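Local structure of salmonella typhimurium DB7155 bacteriophage DET7 tailspike (Bacteriophage, 2V5I) at residues I70-L75 against Q152-T157; S193-K198 against R221-S226; G244-T249 against Q276-V281; F290-D295 against V335-D340; I412-S417 against I431-L436. The protein binds and probably hydrolyses the Salmonella O-antigen, serving as the trimeric receptor-binding tailspike of phage Det7. All coordinates share one frame; numbering follows the deposited sequence.

Contact 1. Residues I70-L75 against Q152-T157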
# COMPACT_ATOMS: atom_id res chain seq x y z
N ILE A 70 39.48 11.15 -1.14
CA ILE A 70 39.54 11.93 0.06
C ILE A 70 39.93 13.38 -0.26
O ILE A 70 40.97 13.64 -0.88
CB ILE A 70 40.58 11.31 1.06
CG1 ILE A 70 40.26 9.81 1.32
CG2 ILE A 70 40.63 12.11 2.34
CD1 ILE A 70 41.36 9.06 1.98
N GLY A 71 39.15 14.32 0.24
CA GLY A 71 39.47 15.73 0.04
C GLY A 71 38.36 16.63 0.53
O GLY A 71 37.24 16.15 0.75
N ASP A 72 38.66 17.92 0.68
CA ASP A 72 37.66 18.92 0.99
C ASP A 72 37.35 19.60 -0.33
O ASP A 72 38.26 19.95 -1.07
CB ASP A 72 38.17 19.96 1.98
CG ASP A 72 38.37 19.43 3.36
OD1 ASP A 72 37.75 18.41 3.72
OD2 ASP A 72 39.21 20.03 4.12
N GLY A 73 36.08 19.78 -0.65
CA GLY A 73 35.73 20.46 -1.90
C GLY A 73 35.28 19.49 -2.99
O GLY A 73 34.98 18.34 -2.71
N ALA A 74 35.40 19.92 -4.24
CA ALA A 74 34.82 19.19 -5.36
C ALA A 74 35.89 18.48 -6.20
O ALA A 74 36.95 19.07 -6.54
CB ALA A 74 34.02 20.14 -6.25
N LEU A 75 35.63 17.20 -6.49
CA LEU A 75 36.34 16.44 -7.51
C LEU A 75 35.42 16.43 -8.71
O LEU A 75 34.29 15.97 -8.62
CB LEU A 75 36.61 15.03 -7.00
CG LEU A 75 37.29 14.06 -7.94
CD1 LEU A 75 38.66 14.63 -8.45
CD2 LEU A 75 37.44 12.70 -7.30
N GLN A 152 31.83 27.15 8.62
CA GLN A 152 32.27 25.85 8.02
C GLN A 152 31.48 25.50 6.81
O GLN A 152 30.28 25.77 6.75
CB GLN A 152 32.01 24.70 9.00
CG GLN A 152 32.80 24.72 10.20
CD GLN A 152 32.55 23.43 10.99
OE1 GLN A 152 33.49 22.70 11.28
NE2 GLN A 152 31.27 23.14 11.28
N HIS A 153 32.10 24.79 5.86
CA HIS A 153 31.35 24.27 4.73
C HIS A 153 32.06 23.04 4.17
O HIS A 153 32.50 23.02 3.02
CB HIS A 153 31.11 25.33 3.65
CG HIS A 153 32.35 26.00 3.16
ND1 HIS A 153 32.86 27.14 3.74
CD2 HIS A 153 33.19 25.69 2.15
CE1 HIS A 153 33.96 27.51 3.10
NE2 HIS A 153 34.20 26.63 2.15
N ILE A 154 32.21 22.03 5.01
CA ILE A 154 32.96 20.80 4.66
C ILE A 154 32.08 19.75 3.95
O ILE A 154 31.06 19.26 4.49
CB ILE A 154 33.61 20.15 5.91
CG1 ILE A 154 34.59 21.13 6.56
CG2 ILE A 154 34.33 18.88 5.53
CD1 ILE A 154 35.68 21.64 5.63
N ALA A 155 32.52 19.38 2.75
CA ALA A 155 31.97 18.20 2.07
C ALA A 155 32.98 17.74 1.07
O ALA A 155 33.68 18.59 0.46
CB ALA A 155 30.68 18.50 1.41
N ALA A 156 33.10 16.44 0.90
CA ALA A 156 33.80 15.88 -0.27
C ALA A 156 32.76 15.63 -1.36
O ALA A 156 31.97 14.73 -1.21
CB ALA A 156 34.45 14.56 0.05
N THR A 157 32.82 16.40 -2.43
CA THR A 157 31.78 16.38 -3.47
C THR A 157 32.32 15.74 -4.74
O THR A 157 33.34 16.18 -5.28
CB THR A 157 31.27 17.79 -3.79
OG1 THR A 157 30.71 18.38 -2.61
CG2 THR A 157 30.17 17.72 -4.91
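Gly73 and Ala74 pair in parallel with Ala156 and Thr157, two successive strands on one wall of the right-handed beta-helix that characterises P22-like tailspikes. The evidence is a run of three backbone hydrogen bonds that passes back and forth between the segments. Gly73 N donates to Ala155 O at 2.9 Å. Gly73 O then accepts from Thr157 N at 2.9 Å, with an almost straight N-H...O angle of 175°. Leu75 N completes the series on Thr157 O at 2.8 Å. Between these bonds the CA of Ala74 approaches Thr157 O at 3.4 Å, a CA-H...O contact that fits a regular parallel pairing.

Gly73 has a positive phi (103°), a backbone shape accessible mainly to glycine, and this lets the chain swing from the loop at Gly71 and Asp72 into the strand. Just before it, Gly71 O lies 3.3 Å from Ala156 CB, a close fit of a methyl against a carbonyl. The Asp72 carboxylate passes at an angle across Ile154, but Ile154 was modelled in two conformers, so that approach is doubtful; the polar grip on Asp72 comes instead from Thr95, which hydrogen-bonds OD2. The Thr157 side chain packs on Ala177 and Leu179 of the next strand of the same wall. Although 76 residues with several short helices intervene, the two strands meet as neighbours in adjacent coils, an arrangement typical of a parallel beta-helix carrying a long excursion between turns.

Contact 2. Residues S193-K198 against R221-S226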
# COMPACT_ATOMS: atom_id res chain seq x y z
N SER A 193 24.25 3.90 2.59
CA SER A 193 24.21 4.68 3.85
C SER A 193 25.27 5.77 3.83
O SER A 193 26.14 5.89 4.72
CB SER A 193 24.34 3.78 5.09
OG SER A 193 23.19 2.94 5.14
N ILE A 194 25.24 6.56 2.77
CA ILE A 194 26.15 7.67 2.59
C ILE A 194 25.95 8.63 3.77
O ILE A 194 24.83 9.05 4.04
CB ILE A 194 25.85 8.42 1.30
CG1 ILE A 194 25.98 7.53 0.06
CG2 ILE A 194 26.81 9.62 1.15
CD1 ILE A 194 25.34 8.13 -1.21
N ILE A 195 27.04 8.97 4.49
CA ILE A 195 26.93 9.98 5.51
C ILE A 195 27.18 11.35 4.85
O ILE A 195 28.28 11.64 4.37
CB ILE A 195 27.98 9.80 6.65
CG1 ILE A 195 27.91 8.45 7.32
CG2 ILE A 195 27.87 10.91 7.66
CD1 ILE A 195 26.62 8.06 7.66
N GLY A 196 26.14 12.18 4.82
CA GLY A 196 26.25 13.52 4.26
C GLY A 196 27.14 14.53 4.96
O GLY A 196 27.44 14.36 6.11
N GLY A 197 27.56 15.55 4.20
CA GLY A 197 28.26 16.71 4.73
C GLY A 197 27.42 17.97 4.65
O GLY A 197 26.20 17.95 4.79
N LYS A 198 28.05 19.09 4.36
CA LYS A 198 27.34 20.36 4.43
C LYS A 198 26.22 20.51 3.38
O LYS A 198 25.22 21.20 3.61
CB LYS A 198 28.38 21.48 4.29
CG LYS A 198 27.80 22.85 4.50
CD LYS A 198 27.47 23.15 5.92
CE LYS A 198 27.21 24.64 6.12
NZ LYS A 198 27.12 25.04 7.56
N ARG A 221 20.12 4.11 0.80
CA ARG A 221 19.91 4.98 1.94
C ARG A 221 20.98 6.05 2.04
O ARG A 221 22.13 5.86 1.62
CB ARG A 221 20.10 4.18 3.24
CG ARG A 221 19.51 2.86 3.38
CD ARG A 221 20.16 2.05 4.55
NE ARG A 221 20.08 2.79 5.80
CZ ARG A 221 19.03 2.81 6.63
NH1 ARG A 221 17.89 2.19 6.31
NH2 ARG A 221 19.05 3.58 7.72
N VAL A 222 20.56 7.17 2.62
CA VAL A 222 21.44 8.26 3.01
C VAL A 222 21.17 8.68 4.47
O VAL A 222 20.08 8.55 4.95
CB VAL A 222 21.31 9.45 2.05
CG1 VAL A 222 21.68 9.04 0.62
CG2 VAL A 222 19.95 10.06 2.05
N HIS A 223 22.24 9.14 5.14
CA HIS A 223 22.23 9.48 6.58
C HIS A 223 22.82 10.89 6.83
O HIS A 223 23.79 11.31 6.16
CB HIS A 223 23.10 8.52 7.39
CG HIS A 223 22.59 7.12 7.51
ND1 HIS A 223 23.18 6.22 8.36
CD2 HIS A 223 21.54 6.47 6.94
CE1 HIS A 223 22.53 5.06 8.31
NE2 HIS A 223 21.51 5.19 7.47
N TYR A 224 22.21 11.60 7.79
CA TYR A 224 22.71 12.90 8.25
C TYR A 224 22.78 13.90 7.06
O TYR A 224 21.82 13.96 6.27
CB TYR A 224 24.06 12.72 9.02
CG TYR A 224 23.87 11.96 10.31
CD1 TYR A 224 23.17 12.48 11.34
CD2 TYR A 224 24.43 10.67 10.49
CE1 TYR A 224 22.99 11.78 12.56
CE2 TYR A 224 24.26 9.97 11.67
CZ TYR A 224 23.53 10.50 12.66
OH TYR A 224 23.32 9.79 13.84
N GLY A 225 23.83 14.71 6.97
CA GLY A 225 23.88 15.83 6.03
C GLY A 225 23.26 17.07 6.69
O GLY A 225 22.33 16.99 7.49
N SER A 226 23.79 18.23 6.35
CA SER A 226 23.25 19.47 6.91
C SER A 226 22.03 19.95 6.09
O SER A 226 21.29 20.85 6.56
CB SER A 226 24.28 20.57 6.80
OG SER A 226 25.45 20.29 7.53
O HOH W 1 26.34 15.53 8.35
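With chi1 at -70°, His223 holds its CG beside its own backbone N, and the imidazole comes to lie with one face under Ser193; Arg221, bent at chi3 (56°), folds its guanidinium back to the same place. These side chains project from two parallel strands in successive coils of the right-handed beta-helix. Ser193 CB sits over the His223 ring, 4.0 Å from its centroid and 16° off the normal, which identifies a CH-pi contact.

His223 NE2 is gripped side-on by Arg221, accepting from NE and, at 3.0 Å, from NH2 of that arginine. NE2 lies near the plane of the guanidinium, while the two donors are tilted out of the imidazole plane. Ser193 OG adds a weak bond from Arg221 NE at the guanidinium edge. Arg221 NH2 also donates to Ser240 O of the second subunit, so this polar cluster lies at the trimer interface.

Behind it, Ile195 reaches across with CD1, 3.6 Å from His223 CB and close to the edge of the Tyr224 ring. On the face carrying Ile194 and Val222, the two side chains run alongside each other. The backbones pair through His223 N to Ile194 O at 2.8 Å and Gly196 N to His223 O at 2.8 Å.

Beyond this the direct pairing is interrupted: a water donates to Gly196 O and accepts from Gly225 N. Gly196 C and Gly225 CA are nevertheless only 3.7 Å apart, with no side chain between them. Direct bonding resumes where Ser226 N donates to Gly197 O at 2.9 Å.

Contact 3. Residues G244-T249 against Q276-V281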
# COMPACT_ATOMS: atom_id res chain seq x y z
N GLY A 244 12.90 11.29 -10.46
CA GLY A 244 12.51 11.26 -9.04
C GLY A 244 13.22 10.27 -8.20
O GLY A 244 14.42 9.99 -8.40
N VAL A 245 12.47 9.74 -7.23
CA VAL A 245 12.98 8.89 -6.13
C VAL A 245 12.08 7.67 -6.02
O VAL A 245 10.83 7.82 -5.96
CB VAL A 245 12.93 9.71 -4.83
CG1 VAL A 245 13.41 8.90 -3.68
CG2 VAL A 245 13.79 10.98 -4.99
N ILE A 246 12.67 6.46 -6.11
CA ILE A 246 11.92 5.20 -5.94
C ILE A 246 12.72 4.29 -5.01
O ILE A 246 13.86 3.96 -5.28
CB ILE A 246 11.72 4.47 -7.28
CG1 ILE A 246 11.08 5.37 -8.34
CG2 ILE A 246 10.80 3.28 -7.09
CD1 ILE A 246 11.21 4.81 -9.76
N GLY A 247 12.12 3.88 -3.90
CA GLY A 247 12.76 2.92 -3.03
C GLY A 247 13.90 3.39 -2.15
O GLY A 247 14.75 2.57 -1.75
N VAL A 248 13.92 4.68 -1.81
CA VAL A 248 15.07 5.25 -1.07
C VAL A 248 14.70 5.55 0.39
O VAL A 248 13.58 5.95 0.67
CB VAL A 248 15.51 6.59 -1.74
CG1 VAL A 248 16.75 7.16 -1.11
CG2 VAL A 248 15.75 6.38 -3.24
N THR A 249 15.67 5.46 1.31
CA THR A 249 15.44 5.89 2.68
C THR A 249 16.43 7.00 3.00
O THR A 249 17.59 6.93 2.62
CB THR A 249 15.68 4.72 3.66
OG1 THR A 249 14.73 3.67 3.40
CG2 THR A 249 15.58 5.18 5.13
N GLN A 276 8.54 11.51 -9.74
CA GLN A 276 8.04 10.47 -8.83
C GLN A 276 8.62 10.53 -7.45
O GLN A 276 9.82 10.80 -7.28
CB GLN A 276 8.44 9.10 -9.42
CG GLN A 276 7.82 8.80 -10.77
CD GLN A 276 8.25 7.45 -11.23
OE1 GLN A 276 7.89 6.47 -10.55
NE2 GLN A 276 9.03 7.36 -12.31
N PHE A 277 7.78 10.24 -6.44
CA PHE A 277 8.22 10.05 -5.07
C PHE A 277 7.45 8.83 -4.59
O PHE A 277 6.25 8.94 -4.26
CB PHE A 277 7.98 11.29 -4.21
CG PHE A 277 8.80 12.44 -4.65
CD1 PHE A 277 10.09 12.58 -4.19
CD2 PHE A 277 8.29 13.38 -5.56
CE1 PHE A 277 10.88 13.64 -4.68
CE2 PHE A 277 9.10 14.39 -6.04
CZ PHE A 277 10.39 14.50 -5.60
N ARG A 278 8.08 7.64 -4.73
CA ARG A 278 7.37 6.37 -4.53
C ARG A 278 8.20 5.35 -3.77
O ARG A 278 9.42 5.31 -3.88
CB ARG A 278 6.94 5.72 -5.86
CG ARG A 278 6.00 6.55 -6.71
CD ARG A 278 5.34 5.70 -7.80
NE ARG A 278 6.34 5.18 -8.72
CZ ARG A 278 6.75 3.91 -8.84
NH1 ARG A 278 6.22 2.93 -8.09
NH2 ARG A 278 7.73 3.59 -9.69
N ASP A 279 7.52 4.57 -2.93
CA ASP A 279 8.14 3.45 -2.23
C ASP A 279 9.35 3.90 -1.39
O ASP A 279 10.32 3.16 -1.25
CB ASP A 279 8.57 2.35 -3.23
CG ASP A 279 7.45 1.80 -4.11
OD1 ASP A 279 6.24 1.99 -3.88
OD2 ASP A 279 7.85 1.08 -5.08
N SER A 280 9.25 5.09 -0.80
CA SER A 280 10.40 5.71 -0.11
C SER A 280 10.05 6.10 1.33
O SER A 280 8.90 6.14 1.71
CB SER A 280 10.92 6.90 -0.89
OG SER A 280 11.40 6.51 -2.16
N VAL A 281 11.10 6.27 2.15
CA VAL A 281 10.94 6.37 3.60
C VAL A 281 11.82 7.47 4.12
O VAL A 281 13.00 7.53 3.76
CB VAL A 281 11.38 5.06 4.28
CG1 VAL A 281 11.20 5.18 5.77
CG2 VAL A 281 10.54 3.86 3.74
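Gln276 opens the parallel pairing by accepting, through its backbone O, a bond from Val245 N at 2.9 Å. Its amide OE1 is held by Arg278 NE at 2.7 Å and by NH2 of the same arginine, all in a common plane, so the two polar groups lock each other flat. Ile246 runs beside Arg278: its CG2 lies over one guanidinium face, and its CD1 comes 3.8 Å from Gln276 OE1. Phe277 points to the other face of the strands, where its CE1 meets Val245 CG2 at 4.0 Å.

Arg278 N bonds to Val245 O, while its own O takes two donors, Gly247 N and Ser280 OG. Asp279 has a positive phi (57°) and turns the corner; Asn326 holds its OD1. Ser280 then bridges the bend: OG donates to Arg278 O at 2.9 Å and accepts from Val248 N at 3.1 Å, standing in for a backbone carbonyl. Val281 N restores the pairing on Val248 O at 2.9 Å, and its side chain runs beside Thr249, both packing on Arg278 of the second subunit. Two stacked bends joining one sheet to the next are typical of the corner of a parallel beta-helix.

Contact 4. Residues F290-D295 against V335-D340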
# COMPACT_ATOMS: atom_id res chain seq x y z
N PHE A 290 9.17 14.59 3.34
CA PHE A 290 9.17 14.96 1.91
C PHE A 290 8.69 16.43 1.82
O PHE A 290 7.60 16.74 2.33
CB PHE A 290 8.18 14.08 1.15
CG PHE A 290 8.59 12.64 1.06
CD1 PHE A 290 8.44 11.78 2.18
CD2 PHE A 290 9.08 12.09 -0.08
CE1 PHE A 290 8.82 10.47 2.10
CE2 PHE A 290 9.45 10.71 -0.16
CZ PHE A 290 9.33 9.96 0.96
N ASP A 291 9.53 17.30 1.25
CA ASP A 291 9.22 18.74 1.04
C ASP A 291 9.05 18.95 -0.45
O ASP A 291 10.02 19.16 -1.16
CB ASP A 291 10.38 19.61 1.54
CG ASP A 291 10.17 21.10 1.32
OD1 ASP A 291 9.09 21.53 0.86
OD2 ASP A 291 11.15 21.84 1.59
N LEU A 292 7.79 18.86 -0.91
CA LEU A 292 7.46 18.82 -2.33
C LEU A 292 6.81 20.06 -2.94
O LEU A 292 6.28 20.02 -4.05
CB LEU A 292 6.64 17.56 -2.67
CG LEU A 292 7.18 16.23 -2.09
CD1 LEU A 292 6.30 15.08 -2.50
CD2 LEU A 292 8.61 16.00 -2.50
N GLY A 293 6.86 21.15 -2.21
CA GLY A 293 6.33 22.40 -2.69
C GLY A 293 7.15 23.03 -3.78
O GLY A 293 8.30 22.71 -3.96
N SER A 294 6.57 24.02 -4.47
CA SER A 294 7.24 24.71 -5.54
C SER A 294 7.52 26.19 -5.23
O SER A 294 8.48 26.76 -5.74
CB SER A 294 6.33 24.68 -6.76
OG SER A 294 6.17 23.36 -7.27
N ASP A 295 6.63 26.82 -4.47
CA ASP A 295 6.74 28.22 -4.17
C ASP A 295 7.16 28.47 -2.72
O ASP A 295 6.59 27.86 -1.81
CB ASP A 295 5.42 28.97 -4.53
CG ASP A 295 5.16 29.09 -6.00
OD1 ASP A 295 6.08 29.42 -6.80
OD2 ASP A 295 3.97 28.83 -6.41
N VAL A 335 7.65 19.08 9.48
CA VAL A 335 6.37 18.59 8.97
C VAL A 335 6.63 17.23 8.26
O VAL A 335 7.54 17.17 7.42
CB VAL A 335 5.82 19.54 7.92
CG1 VAL A 335 4.51 19.05 7.36
CG2 VAL A 335 5.58 20.88 8.53
N GLY A 336 5.81 16.21 8.47
CA GLY A 336 6.10 14.96 7.80
C GLY A 336 6.09 15.05 6.28
O GLY A 336 7.06 14.64 5.62
N LEU A 337 4.94 15.50 5.73
CA LEU A 337 4.74 15.70 4.28
C LEU A 337 4.30 17.16 4.04
O LEU A 337 3.25 17.59 4.51
CB LEU A 337 3.68 14.75 3.72
CG LEU A 337 3.30 14.96 2.27
CD1 LEU A 337 4.41 14.73 1.30
CD2 LEU A 337 2.13 14.04 1.90
N GLY A 338 5.12 17.87 3.27
CA GLY A 338 4.87 19.25 2.91
C GLY A 338 4.67 19.35 1.43
O GLY A 338 5.41 18.77 0.65
N MET A 339 3.59 19.99 1.00
CA MET A 339 3.43 20.23 -0.42
C MET A 339 2.60 21.47 -0.70
O MET A 339 2.03 22.06 0.21
CB MET A 339 2.80 19.03 -1.10
CG MET A 339 1.62 18.54 -0.46
SD MET A 339 0.78 17.25 -1.48
CE MET A 339 1.97 15.98 -1.53
N ASP A 340 2.67 21.90 -1.94
CA ASP A 340 1.79 22.97 -2.46
C ASP A 340 1.39 22.66 -3.90
O ASP A 340 1.82 21.62 -4.46
CB ASP A 340 2.40 24.38 -2.29
CG ASP A 340 3.45 24.77 -3.36
OD1 ASP A 340 3.71 23.99 -4.28
OD2 ASP A 340 4.05 25.91 -3.20
O HOH W 2 3.59 18.94 -4.30
O HOH W 3 2.94 26.20 -6.42
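Asp340 spreads its carboxylate over the backbone of Gly293, Ser294 and Asp295. A chi1 of 80° places CG between the backbone N and the carbonyl carbon, the crowded position, and from there the group spans two successive amides. Ser294 N reaches OD1 of Asp340 at 2.9 Å from well above the carboxylate plane (40° out of it). Asp295 N instead meets OD2 of Asp340 at 3.0 Å on the syn lone pair. His316 ND1 holds the same OD2, making it a doubly held oxygen.

The OD2 atoms of Asp295 and Asp340 stand 4.3 Å apart. Around them, Arg304 and Arg271 form salt bridges to Asp295, His316 N bonds its OD2, and a water donates to that oxygen and, weakly, to Asp340 OD1.

Upstream, the segments are ordinary parallel strands of the beta-helix: Gly338 N bonds to Phe290 O at 2.9 Å, and Leu292 N to Gly338 O at 2.8 Å. Facing the interior, Leu337 CD1 packs at 3.8 Å on Phe290 CB, while the phenyl ring itself stacks with Phe258. A second water donates to both Leu292 O and Asp340 O where the strands part, whereas Asp340 N, buried here, has no partner in the model. The chemistry thus implies a handover: beyond Leu292 a carboxylate replaces backbone carbonyls as acceptor and probably fixes the path of Gly293 to Asp295.

Contact 5. Residues I412-S417 against I431-L436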
# COMPACT_ATOMS: atom_id res chain seq x y z
N ILE A 412 -7.42 17.92 12.50
CA ILE A 412 -7.57 18.26 11.10
C ILE A 412 -8.04 19.71 10.97
O ILE A 412 -9.01 20.09 11.60
CB ILE A 412 -8.65 17.38 10.41
CG1 ILE A 412 -8.15 15.95 10.33
CG2 ILE A 412 -8.97 17.90 8.97
CD1 ILE A 412 -9.22 14.93 10.00
N SER A 413 -7.36 20.46 10.11
CA SER A 413 -7.78 21.79 9.67
C SER A 413 -7.75 21.82 8.15
O SER A 413 -6.70 22.00 7.50
CB SER A 413 -6.82 22.80 10.25
OG SER A 413 -7.09 24.12 9.77
N ALA A 414 -8.94 21.61 7.58
CA ALA A 414 -9.15 21.54 6.14
C ALA A 414 -10.46 22.21 5.77
O ALA A 414 -11.39 21.59 5.27
CB ALA A 414 -9.12 20.08 5.67
N PRO A 415 -10.53 23.52 6.04
CA PRO A 415 -11.80 24.23 5.97
C PRO A 415 -12.47 24.35 4.62
O PRO A 415 -13.67 24.64 4.57
CB PRO A 415 -11.45 25.61 6.53
CG PRO A 415 -9.98 25.75 6.41
CD PRO A 415 -9.39 24.38 6.43
N ASN A 416 -11.73 24.13 3.53
CA ASN A 416 -12.29 24.19 2.20
C ASN A 416 -12.37 22.80 1.52
O ASN A 416 -12.67 22.73 0.31
CB ASN A 416 -11.44 25.13 1.37
CG ASN A 416 -11.43 26.55 1.92
OD1 ASN A 416 -12.50 27.13 2.15
ND2 ASN A 416 -10.23 27.13 2.10
N SER A 417 -12.14 21.73 2.29
CA SER A 417 -12.08 20.39 1.74
C SER A 417 -13.31 19.56 2.12
O SER A 417 -13.93 19.82 3.15
CB SER A 417 -10.83 19.70 2.24
OG SER A 417 -9.66 20.38 1.73
N ILE A 431 -11.73 18.89 14.86
CA ILE A 431 -11.80 18.83 13.41
C ILE A 431 -12.46 20.08 12.87
O ILE A 431 -13.50 20.49 13.39
CB ILE A 431 -12.71 17.66 13.01
CG1 ILE A 431 -12.14 16.32 13.45
CG2 ILE A 431 -12.97 17.65 11.54
CD1 ILE A 431 -13.18 15.23 13.38
N LEU A 432 -11.86 20.67 11.85
CA LEU A 432 -12.44 21.77 11.11
C LEU A 432 -12.35 21.38 9.66
O LEU A 432 -11.27 21.25 9.13
CB LEU A 432 -11.65 23.06 11.37
CG LEU A 432 -11.73 24.24 10.39
CD1 LEU A 432 -13.04 24.97 10.53
CD2 LEU A 432 -10.57 25.23 10.66
N VAL A 433 -13.50 21.14 9.01
CA VAL A 433 -13.54 20.75 7.61
C VAL A 433 -14.65 21.46 6.89
O VAL A 433 -15.61 21.88 7.53
CB VAL A 433 -13.69 19.22 7.42
CG1 VAL A 433 -12.45 18.50 7.91
CG2 VAL A 433 -14.95 18.70 8.12
N GLY A 434 -14.50 21.58 5.57
CA GLY A 434 -15.57 22.08 4.70
C GLY A 434 -16.83 21.22 4.81
O GLY A 434 -17.92 21.72 5.08
N ASN A 435 -16.67 19.93 4.60
CA ASN A 435 -17.77 18.98 4.75
C ASN A 435 -17.17 17.61 5.07
O ASN A 435 -16.07 17.28 4.65
CB ASN A 435 -18.60 18.82 3.50
CG ASN A 435 -20.05 18.39 3.80
OD1 ASN A 435 -20.42 18.15 4.98
ND2 ASN A 435 -20.85 18.27 2.77
N LEU A 436 -17.87 16.89 5.91
CA LEU A 436 -17.51 15.49 6.25
C LEU A 436 -18.71 14.66 5.79
O LEU A 436 -19.83 14.95 6.20
CB LEU A 436 -17.31 15.35 7.75
CG LEU A 436 -16.75 14.03 8.26
CD1 LEU A 436 -15.36 13.85 7.77
CD2 LEU A 436 -16.79 13.96 9.77
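Ile412, Ser413 and Ala414 lie directly against Ile431, Leu432 and Val433, in the last two strands of one wall of the right-handed parallel beta-helix. The short strands run 15° apart, and their bonds are regular: Leu432 N to Ile412 O at 2.9 Å, then Ala414 N to Leu432 O at 2.8 Å. On the outward side Leu432 has CG anti to its backbone N (chi1 160°), which carries the branch over the neighbouring strand. Its CD2 touches Ser413 OG at 3.8 Å, and its CG meets Pro415 CB at 4.1 Å. On the inward side Ile412 and Ile431 point the same way, both packing on Leu422.

The next shell is the corner. Residues Ala414 to Ser417 form a type I turn in which Ser417 N bonds back to Ala414 O. Gly434 N, in the corresponding bend of the next coil, reaches the same oxygen at 3.1 Å, the two donors arriving from opposite faces of the carbonyl plane. Asn416 ND2 ties the turn to Ile389 O of the preceding coil.

Farther out, the other subunits close over Ile431 and the second bend. Phe449 of the third subunit packs on Ile431 and Asn435, Asn450 of that subunit bonds to Gly434 O, and Leu436 makes backbone bonds to the second subunit. Within the chain, pairing resumes past the bend where Asn435 N donates to Ser417 O at 3.1 Å.

Overall arrangement
From the N terminus the five contacts follow in series, none nested or crossing. Contact 1 closes the longest loop, 76 residues; contacts 2, 3, 4 and 5 close loops of 22, 26, 39 and 13. Contacts 1, 4 and 5 pair neighbouring strands of one wall (73-78 with 156-161, 290-291 with 335-342, 412-414 with 431-433); contacts 2 and 3 pair strands of the other parallel system, contact 3 running around a corner. Contacts 1 and 2 meet where Ile154 O lies 3.0 Å from Lys198 N, a probable hydrogen bond, and contacts 2 and 3 similarly through Val222 N and Thr249 O. Contact 3 backs onto contact 4 across the interior, with Phe277 CZ 3.9 Å from Leu292 CD2. Contacts 2, 3 and 5 also face neighbouring subunits.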